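Local coordinates for protein ABC transporter (Thermotoga maritima, PDB 1JI0) that probably hydrolyses ATP to drive branched-chain amino acid uptake, as the nucleotide-binding subunit of an ABC transporter, at residues 90-95 with 150-155; 127-132 with 146-151. All blocks are in the same frame, centred on the assembly; numbering follows the deposited sequence.

Interaction 1: 90-95 with 150-155; sequences RRIFPE and IGRALM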
loop_
_atom_site.group_PDB
_atom_site.type_symbol
_atom_site.label_atom_id
_atom_site.label_comp_id
_atom_site.label_asym_id
_atom_site.label_seq_id
_atom_site.Cartn_x
_atom_site.Cartn_y
_atom_site.Cartn_z
ATOM N N ARG A 90 0.381 8.124 -8.673
ATOM C CA ARG A 90 1.210 7.318 -9.566
ATOM C C ARG A 90 2.542 8.025 -9.807
ATOM O O ARG A 90 2.984 8.158 -10.949
ATOM C CB ARG A 90 0.494 7.123 -10.906
ATOM C CG ARG A 90 -1.008 6.882 -10.784
ATOM C CD ARG A 90 -1.711 7.162 -12.101
ATOM N NE ARG A 90 -3.165 7.201 -11.958
ATOM C CZ ARG A 90 -3.992 7.682 -12.883
ATOM N NH1 ARG A 90 -3.506 8.168 -14.020
ATOM N NH2 ARG A 90 -5.303 7.687 -12.675
ATOM N N ARG A 91 3.168 8.487 -8.731
ATOM C CA ARG A 91 4.437 9.194 -8.834
ATOM C C ARG A 91 5.509 8.349 -9.501
ATOM O O ARG A 91 5.845 7.260 -9.035
ATOM C CB ARG A 91 4.897 9.639 -7.446
ATOM C CG ARG A 91 3.889 10.548 -6.771
ATOM C CD ARG A 91 4.226 10.822 -5.321
ATOM N NE ARG A 91 3.072 11.384 -4.624
ATOM C CZ ARG A 91 3.034 11.641 -3.321
ATOM N NH1 ARG A 91 4.096 11.390 -2.562
ATOM N NH2 ARG A 91 1.933 12.142 -2.775
ATOM N N ILE A 92 6.035 8.868 -10.603
ATOM C CA ILE A 92 7.062 8.193 -11.380
ATOM C C ILE A 92 7.973 9.274 -11.975
ATOM O O ILE A 92 7.600 10.444 -12.015
ATOM C CB ILE A 92 6.409 7.363 -12.519
ATOM C CG1 ILE A 92 7.158 6.051 -12.697
ATOM C CG2 ILE A 92 6.389 8.151 -13.822
ATOM C CD1 ILE A 92 7.025 5.121 -11.511
ATOM N N PHE A 93 9.163 8.896 -12.425
ATOM C CA PHE A 93 10.067 9.873 -13.024
ATOM C C PHE A 93 9.986 9.787 -14.537
ATOM O O PHE A 93 10.601 8.921 -15.154
ATOM C CB PHE A 93 11.490 9.636 -12.538
ATOM C CG PHE A 93 11.667 9.920 -11.081
ATOM C CD1 PHE A 93 12.015 8.908 -10.198
ATOM C CD2 PHE A 93 11.451 11.203 -10.586
ATOM C CE1 PHE A 93 12.145 9.168 -8.835
ATOM C CE2 PHE A 93 11.577 11.475 -9.229
ATOM C CZ PHE A 93 11.925 10.452 -8.350
ATOM N N PRO A 94 9.220 10.700 -15.156
ATOM C CA PRO A 94 9.023 10.753 -16.606
ATOM C C PRO A 94 10.280 10.899 -17.455
ATOM O O PRO A 94 10.331 10.383 -18.571
ATOM C CB PRO A 94 8.058 11.926 -16.777
ATOM C CG PRO A 94 8.415 12.820 -15.641
ATOM C CD PRO A 94 8.567 11.848 -14.501
ATOM N N GLU A 95 11.287 11.589 -16.926
ATOM C CA GLU A 95 12.539 11.805 -17.654
ATOM C C GLU A 95 13.390 10.540 -17.739
ATOM O O GLU A 95 14.361 10.485 -18.490
ATOM C CB GLU A 95 13.352 12.930 -16.996
ATOM C CG GLU A 95 13.770 12.647 -15.559
ATOM C CD GLU A 95 12.731 13.078 -14.539
ATOM O OE1 GLU A 95 11.525 12.841 -14.770
ATOM O OE2 GLU A 95 13.126 13.644 -13.497
ATOM N N ILE A 150 4.428 0.682 -8.791
ATOM C CA ILE A 150 4.358 -0.554 -8.022
ATOM C C ILE A 150 5.583 -1.427 -8.308
ATOM O O ILE A 150 6.128 -2.055 -7.406
ATOM C CB ILE A 150 3.072 -1.358 -8.366
ATOM C CG1 ILE A 150 1.835 -0.586 -7.904
ATOM C CG2 ILE A 150 3.118 -2.731 -7.713
ATOM C CD1 ILE A 150 0.535 -1.219 -8.327
ATOM N N GLY A 151 6.008 -1.471 -9.567
ATOM C CA GLY A 151 7.169 -2.279 -9.915
ATOM C C GLY A 151 8.427 -1.786 -9.218
ATOM O O GLY A 151 9.237 -2.573 -8.721
ATOM N N ARG A 152 8.593 -0.470 -9.186
ATOM C CA ARG A 152 9.757 0.136 -8.542
ATOM C C ARG A 152 9.841 -0.279 -7.078
ATOM O O ARG A 152 10.910 -0.648 -6.584
ATOM C CB ARG A 152 9.676 1.661 -8.647
ATOM C CG ARG A 152 10.842 2.399 -7.986
ATOM C CD ARG A 152 10.815 3.870 -8.359
ATOM N NE ARG A 152 9.611 4.546 -7.889
ATOM C CZ ARG A 152 9.233 5.759 -8.284
ATOM N NH1 ARG A 152 9.967 6.429 -9.166
ATOM N NH2 ARG A 152 8.134 6.313 -7.786
ATOM N N ALA A 153 8.706 -0.227 -6.387
ATOM C CA ALA A 153 8.660 -0.604 -4.985
ATOM C C ALA A 153 9.059 -2.069 -4.819
ATOM O O ALA A 153 9.777 -2.429 -3.884
ATOM C CB ALA A 153 7.252 -0.365 -4.428
ATOM N N LEU A 154 8.606 -2.915 -5.736
ATOM C CA LEU A 154 8.923 -4.337 -5.656
ATOM C C LEU A 154 10.417 -4.612 -5.772
ATOM O O LEU A 154 10.945 -5.476 -5.076
ATOM C CB LEU A 154 8.176 -5.114 -6.745
ATOM C CG LEU A 154 6.679 -5.350 -6.527
ATOM C CD1 LEU A 154 6.115 -6.162 -7.689
ATOM C CD2 LEU A 154 6.471 -6.087 -5.224
HETATM N N MSE A 155 11.102 -3.879 -6.646
HETATM C CA MSE A 155 12.537 -4.078 -6.829
HETATM C C MSE A 155 13.354 -3.857 -5.556
HETATM O O MSE A 155 14.526 -4.215 -5.501
HETATM C CB MSE A 155 13.060 -3.170 -7.947
HETATM C CG MSE A 155 12.612 -3.581 -9.343
HETATM SE SE MSE A 155 13.055 -5.428 -9.771
HETATM C CE MSE A 155 14.870 -5.483 -9.121
#

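Interaction 2: 127-132 with 146-151; sequences PRLKER and QMLAIG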
loop_
_atom_site.group_PDB
_atom_site.type_symbol
_atom_site.label_atom_id
_atom_site.label_comp_id
_atom_site.label_asym_id
_atom_site.label_seq_id
_atom_site.Cartn_x
_atom_site.Cartn_y
_atom_site.Cartn_z
ATOM N N PRO A 127 3.412 -7.313 -18.226
ATOM C CA PRO A 127 3.819 -7.479 -19.624
ATOM C C PRO A 127 3.900 -6.144 -20.368
ATOM O O PRO A 127 4.867 -5.879 -21.087
ATOM C CB PRO A 127 2.731 -8.391 -20.183
ATOM C CG PRO A 127 2.405 -9.255 -19.004
ATOM C CD PRO A 127 2.324 -8.245 -17.883
ATOM N N ARG A 128 2.880 -5.310 -20.186
ATOM C CA ARG A 128 2.815 -4.004 -20.832
ATOM C C ARG A 128 4.023 -3.123 -20.523
ATOM O O ARG A 128 4.421 -2.291 -21.338
ATOM C CB ARG A 128 1.542 -3.275 -20.407
ATOM C CG ARG A 128 0.260 -3.891 -20.931
ATOM C CD ARG A 128 0.281 -3.962 -22.446
ATOM N NE ARG A 128 -1.061 -4.079 -23.010
ATOM C CZ ARG A 128 -2.001 -3.145 -22.895
ATOM N NH1 ARG A 128 -1.745 -2.023 -22.231
ATOM N NH2 ARG A 128 -3.193 -3.329 -23.451
ATOM N N LEU A 129 4.597 -3.297 -19.340
ATOM C CA LEU A 129 5.756 -2.507 -18.949
ATOM C C LEU A 129 6.993 -2.980 -19.706
ATOM O O LEU A 129 7.773 -2.167 -20.190
ATOM C CB LEU A 129 5.976 -2.605 -17.434
ATOM C CG LEU A 129 5.788 -1.322 -16.618
ATOM C CD1 LEU A 129 4.515 -0.609 -17.023
ATOM C CD2 LEU A 129 5.765 -1.669 -15.138
ATOM N N LYS A 130 7.168 -4.295 -19.810
ATOM C CA LYS A 130 8.312 -4.848 -20.529
ATOM C C LYS A 130 8.154 -4.521 -22.009
ATOM O O LYS A 130 9.123 -4.503 -22.766
ATOM C CB LYS A 130 8.388 -6.363 -20.338
ATOM C CG LYS A 130 9.505 -7.025 -21.130
ATOM C CD LYS A 130 9.629 -8.498 -20.786
ATOM C CE LYS A 130 10.773 -9.152 -21.544
ATOM N NZ LYS A 130 10.960 -10.581 -21.162
ATOM N N GLU A 131 6.915 -4.262 -22.408
ATOM C CA GLU A 131 6.607 -3.916 -23.787
ATOM C C GLU A 131 7.135 -2.515 -24.078
ATOM O O GLU A 131 7.288 -2.129 -25.234
ATOM C CB GLU A 131 5.087 -3.963 -24.008
ATOM C CG GLU A 131 4.606 -3.357 -25.327
ATOM C CD GLU A 131 3.103 -3.517 -25.551
ATOM O OE1 GLU A 131 2.598 -3.008 -26.576
ATOM O OE2 GLU A 131 2.427 -4.154 -24.712
ATOM N N ARG A 132 7.421 -1.760 -23.021
ATOM C CA ARG A 132 7.912 -0.396 -23.173
ATOM C C ARG A 132 9.095 -0.132 -22.246
ATOM O O ARG A 132 9.225 0.950 -21.680
ATOM C CB ARG A 132 6.781 0.587 -22.873
ATOM C CG ARG A 132 5.498 0.293 -23.638
ATOM C CD ARG A 132 4.366 1.214 -23.206
ATOM N NE ARG A 132 3.121 0.940 -23.922
ATOM C CZ ARG A 132 2.436 -0.197 -23.835
ATOM N NH1 ARG A 132 2.868 -1.183 -23.057
ATOM N NH2 ARG A 132 1.314 -0.349 -24.525
ATOM N N GLN A 146 1.155 3.757 -12.989
ATOM C CA GLN A 146 0.757 3.213 -11.696
ATOM C C GLN A 146 1.441 1.865 -11.534
ATOM O O GLN A 146 1.973 1.550 -10.470
ATOM C CB GLN A 146 -0.768 3.040 -11.634
ATOM C CG GLN A 146 -1.284 2.399 -10.350
ATOM C CD GLN A 146 -0.900 3.181 -9.105
ATOM O OE1 GLN A 146 -1.152 4.383 -9.010
ATOM N NE2 GLN A 146 -0.291 2.499 -8.143
HETATM N N MSE A 147 1.433 1.080 -12.607
HETATM C CA MSE A 147 2.058 -0.235 -12.597
HETATM C C MSE A 147 3.569 -0.089 -12.450
HETATM O O MSE A 147 4.229 -0.946 -11.853
HETATM C CB MSE A 147 1.728 -0.987 -13.890
HETATM C CG MSE A 147 0.232 -1.168 -14.138
HETATM SE SE MSE A 147 -0.697 -2.174 -12.733
HETATM C CE MSE A 147 -1.049 -3.821 -13.708
ATOM N N LEU A 148 4.112 0.995 -12.997
ATOM C CA LEU A 148 5.549 1.251 -12.912
ATOM C C LEU A 148 5.922 1.592 -11.467
ATOM O O LEU A 148 6.914 1.090 -10.940
ATOM C CB LEU A 148 5.947 2.401 -13.849
ATOM C CG LEU A 148 7.438 2.786 -13.898
ATOM C CD1 LEU A 148 8.276 1.543 -14.042
ATOM C CD2 LEU A 148 7.704 3.736 -15.058
ATOM N N ALA A 149 5.113 2.436 -10.832
ATOM C CA ALA A 149 5.348 2.829 -9.441
ATOM C C ALA A 149 5.370 1.588 -8.552
ATOM O O ALA A 149 6.220 1.451 -7.666
ATOM C CB ALA A 149 4.257 3.788 -8.978
ATOM N N ILE A 150 4.428 0.682 -8.791
ATOM C CA ILE A 150 4.358 -0.554 -8.022
ATOM C C ILE A 150 5.583 -1.427 -8.308
ATOM O O ILE A 150 6.128 -2.055 -7.406
ATOM C CB ILE A 150 3.072 -1.358 -8.366
ATOM C CG1 ILE A 150 1.835 -0.586 -7.904
ATOM C CG2 ILE A 150 3.118 -2.731 -7.713
ATOM C CD1 ILE A 150 0.535 -1.219 -8.327
ATOM N N GLY A 151 6.008 -1.471 -9.567
ATOM C CA GLY A 151 7.169 -2.279 -9.915
ATOM C C GLY A 151 8.427 -1.786 -9.218
ATOM O O GLY A 151 9.237 -2.573 -8.721
#

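Interaction 1: 90-95 with 150-155
Arg-152 reaches out from helix 142-154 and sets its guanidinium among Arg-91, Ile-92 and Phe-93. The tight part lies at the end of this side chain. Ile-92 CD1 rests over one guanidinium face, off-centre toward the rim and 4.0 Å from Arg-152 CZ. On the polar side, Arg-152 NH2 comes to 2.8 Å from Arg-91 O. The chain runs extended from the helix, with CG anti to the backbone N (chi1 179°), and then bends at chi3 (63°), which turns the guanidinium across the loop. This loop follows strand 83-86 and joins the nucleotide-binding core to the helical subdomain. In ABC ATPases it is the Q-loop region. Its Glu-88, just before the segment, belongs to the ATP pocket and takes a weak hydrogen bond from Arg-91 NE on its backbone O. The solvent side is formed by Phe-93, whose exposed ring crosses the arginine at about a right angle. Arg-152 NH1 approaches that ring obliquely, 3.4 Å from Phe-93 CD1, and the two planes are turned 60° apart. Met-104 and Asn-101 also touch both of these side chains. Replacing Arg-152 with an alanine would probably uncover Ile-92 CD1 and take away the nitrogen that lies against Arg-91 O. Arg-91 is the other exposed residue of those that touch, and its side chain leads away from the helix to within about 8 Å of the bound ATP.

Interaction 2: 127-132 with 146-151
This is a small, buried apolar contact inside the helical subdomain, where the short helix 127-130 packs against the middle of helix 142-154. One side chain does most of the work. Leu-129 points at the longer helix and presses its CD2 methyl against the backbone there. That methyl lies 3.7 Å from Met-147 O and equally close to Leu-148 CA. The backbones come near as well, with the CA atoms of Leu-129 and Leu-148 7.1 Å apart. Gly-151 lies one turn beyond Met-147 on the same side, where a CB would have pointed toward Leu-129. The other branch, Leu-129 CD1, meets Met-147 CB at 4.2 Å. The first torsion of Leu-129 is off the staggered positions (chi1 -114°), and in this setting CD2 points at the helix backbone while CD1 runs alongside it toward Met-147. Met-147, present as selenomethionine, touches with the base of its side chain, while its end turns off and the side chain packs on Phe-126. Leu-148 stands beside Leu-129 and offers its CD1 to that residue's CD2. Its side chain also meets Val-98, Asn-101 and Leu-102, so helix 98-103 joins the same core. Helix 142-154 begins within the LSGGE signature of ABC ATPases, residues 140-144. Glu-144, the acidic residue of that signature, forms a salt bridge with Arg-132 NE. Charged groups collect among Arg-128, Glu-131 and Arg-132, which form a salt-bridge network. Glu-131 OE2 lies 3.4 Å from Arg-132 NH1 in a salt bridge and makes a longer one to Arg-128 NE. Arg-132 NH1 also gives a weak hydrogen bond to Arg-128 O.

Interactions 1 and 2 have centres 8 Å apart and share helix 142-154, including Ile-150 and Gly-151. Along the chain, loop 90-95 comes first, then 127-132, and the common helix comes last. The two contacts touch: Ile-92 CG1 lies 3.4 Å from Leu-148 CD2, and Ile-92 CD1 packs beside the backbone of Ala-149. The helix that starts in the signature motif is therefore held both by the loop leading from the ATP-binding core and by a helix of its own subdomain. Interaction 1 is near the surface and closer to the nucleotide. Interaction 2 is buried, away from the annotated sites.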